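Local coordinates for D-alanyl-D-alanine carboxypeptidase (Streptococcus pneumoniae R6, PDB 1XP4), which probably removes the terminal D-alanine from the peptide stems of cell wall precursors, as a serine carboxypeptidase involved in peptidoglycan synthesis, at residues 97-100 with 104-107. Residues are numbered along the deposited sequence; the frame is centred on the assembly and turned at random.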
ATOM      1  N   LEU A  97       1.101 -17.396  -0.867  1.00 17.59           N
ATOM      2  CA  LEU A  97       1.321 -15.961  -0.844  1.00 20.33           C
ATOM      3  C   LEU A  97       1.901 -15.517  -2.183  1.00 20.74           C
ATOM      4  O   LEU A  97       1.472 -14.522  -2.769  1.00 22.65           O
ATOM      5  CB  LEU A  97       2.299 -15.607   0.270  1.00 20.79           C
ATOM      6  CG  LEU A  97       1.832 -14.571   1.284  1.00 22.23           C
ATOM      7  CD1 LEU A  97       2.963 -14.327   2.274  1.00 22.94           C
ATOM      8  CD2 LEU A  97       1.437 -13.285   0.576  1.00 23.62           C
ATOM      9  N   GLU A  98       2.884 -16.263  -2.661  1.00 19.69           N
ATOM     10  CA  GLU A  98       3.520 -15.948  -3.924  1.00 20.20           C
ATOM     11  C   GLU A  98       2.483 -16.114  -5.037  1.00 19.46           C
ATOM     12  O   GLU A  98       2.357 -15.252  -5.905  1.00 20.86           O
ATOM     13  CB  GLU A  98       4.716 -16.882  -4.149  1.00 22.59           C
ATOM     14  CG  GLU A  98       5.808 -16.316  -5.047  1.00 22.11           C
ATOM     15  CD  GLU A  98       7.173 -16.307  -4.372  1.00 23.85           C
ATOM     16  OE1 GLU A  98       7.271 -15.816  -3.227  1.00 24.28           O
ATOM     17  OE2 GLU A  98       8.151 -16.780  -4.985  1.00 25.28           O
ATOM     18  N   ALA A  99       1.734 -17.215  -4.999  1.00 17.48           N
ATOM     19  CA  ALA A  99       0.707 -17.479  -6.005  1.00 15.18           C
ATOM     20  C   ALA A  99      -0.379 -16.394  -5.994  1.00 15.98           C
ATOM     21  O   ALA A  99      -0.876 -15.989  -7.049  1.00 17.07           O
ATOM     22  CB  ALA A  99       0.088 -18.844  -5.770  1.00  9.43           C
ATOM     23  N   THR A 100      -0.735 -15.921  -4.803  1.00 13.96           N
ATOM     24  CA  THR A 100      -1.754 -14.888  -4.658  1.00 13.52           C
ATOM     25  C   THR A 100      -1.334 -13.539  -5.244  1.00 13.69           C
ATOM     26  O   THR A 100      -2.024 -12.977  -6.094  1.00 16.39           O
ATOM     27  CB  THR A 100      -2.131 -14.668  -3.165  1.00 13.27           C
ATOM     28  OG1 THR A 100      -2.815 -15.822  -2.665  1.00 17.30           O
ATOM     29  CG2 THR A 100      -3.040 -13.470  -3.005  1.00 11.88           C
ATOM     30  N   SER A 104      -2.371 -13.824  -8.868  1.00 20.93           N
ATOM     31  CA  SER A 104      -3.739 -13.530  -8.481  1.00 21.55           C
ATOM     32  C   SER A 104      -4.579 -14.808  -8.369  1.00 22.23           C
ATOM     33  O   SER A 104      -5.796 -14.787  -8.581  1.00 23.38           O
ATOM     34  CB  SER A 104      -4.373 -12.568  -9.495  1.00 23.61           C
ATOM     35  OG  SER A 104      -5.592 -12.024  -9.001  1.00 23.17           O
ATOM     36  N   ALA A 105      -3.929 -15.918  -8.036  1.00 20.04           N
ATOM     37  CA  ALA A 105      -4.630 -17.194  -7.871  1.00 18.42           C
ATOM     38  C   ALA A 105      -5.658 -17.077  -6.743  1.00 17.88           C
ATOM     39  O   ALA A 105      -5.296 -16.837  -5.585  1.00 18.70           O
ATOM     40  CB  ALA A 105      -3.632 -18.293  -7.547  1.00 16.64           C
ATOM     41  N   ASN A 106      -6.934 -17.258  -7.072  1.00 15.69           N
ATOM     42  CA  ASN A 106      -7.993 -17.147  -6.066  1.00 14.19           C
ATOM     43  C   ASN A 106      -7.995 -18.281  -5.039  1.00 12.70           C
ATOM     44  O   ASN A 106      -8.290 -18.057  -3.863  1.00  9.15           O
ATOM     45  CB  ASN A 106      -9.364 -17.049  -6.744  1.00 12.68           C
ATOM     46  CG  ASN A 106      -9.503 -15.797  -7.597  1.00 11.26           C
ATOM     47  OD1 ASN A 106      -9.361 -14.680  -7.099  1.00 11.42           O
ATOM     48  ND2 ASN A 106      -9.781 -15.980  -8.886  1.00  6.39           N
ATOM     49  N   SER A 107      -7.672 -19.495  -5.472  1.00 11.58           N
ATOM     50  CA  SER A 107      -7.634 -20.609  -4.539  1.00 11.94           C
ATOM     51  C   SER A 107      -6.491 -20.427  -3.558  1.00 12.26           C
ATOM     52  O   SER A 107      -6.519 -20.967  -2.456  1.00 12.65           O
ATOM     53  CB  SER A 107      -7.499 -21.926  -5.281  1.00 14.74           C
ATOM     54  OG  SER A 107      -8.741 -22.246  -5.885  1.00 22.37           O
TER
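Ala105 N reaches back six residues to Ala99 O at 3.2 Å, nearly straight at the hydrogen (165°) but 40° above the carbonyl plane. Beside it, Ser104 N makes a weak, bent bond of 2.9 Å to Thr100 O. Together they lie where helix 93-103 hands the chain over to helix 106-117. The first helix ends at Ser104, whose positive phi turns the chain out of it, and the long-span bond from Ala105 ties the turn back to the helix; Ala105 then serves as N-cap of the next one.

Apolar packing is slight: the methyls of Ala99 and Ala105 touch, CB to CB, at 4.2 Å. Ala105 CB also makes a van der Waals contact of 3.6 Å with Ala99 O. The bond to CB of Thr100 points away from 104-107; OG1, beside its own backbone N, bonds to Leu96 O one turn back, while Ala108 and Leu112 of the following helix pack against the residue.

In Ser104 the bond to CB likewise points away from 97-100, though CB still touches Thr100 O at 4.2 Å. With OG anti to the backbone N (chi1 -167°), its hydroxyl bonds to Ser41 OG, more weakly to Lys44 NZ and Lys224 NZ, and weakly to a sulfate. Asn106 OD1 also accepts from Lys44 NZ. Ser104-Ala105-Asn106 thus fits the SxN motif of penicillin-binding proteins, with the tight helix-to-helix turn presenting its first and third residues to the predicted SxxK serine and lysine.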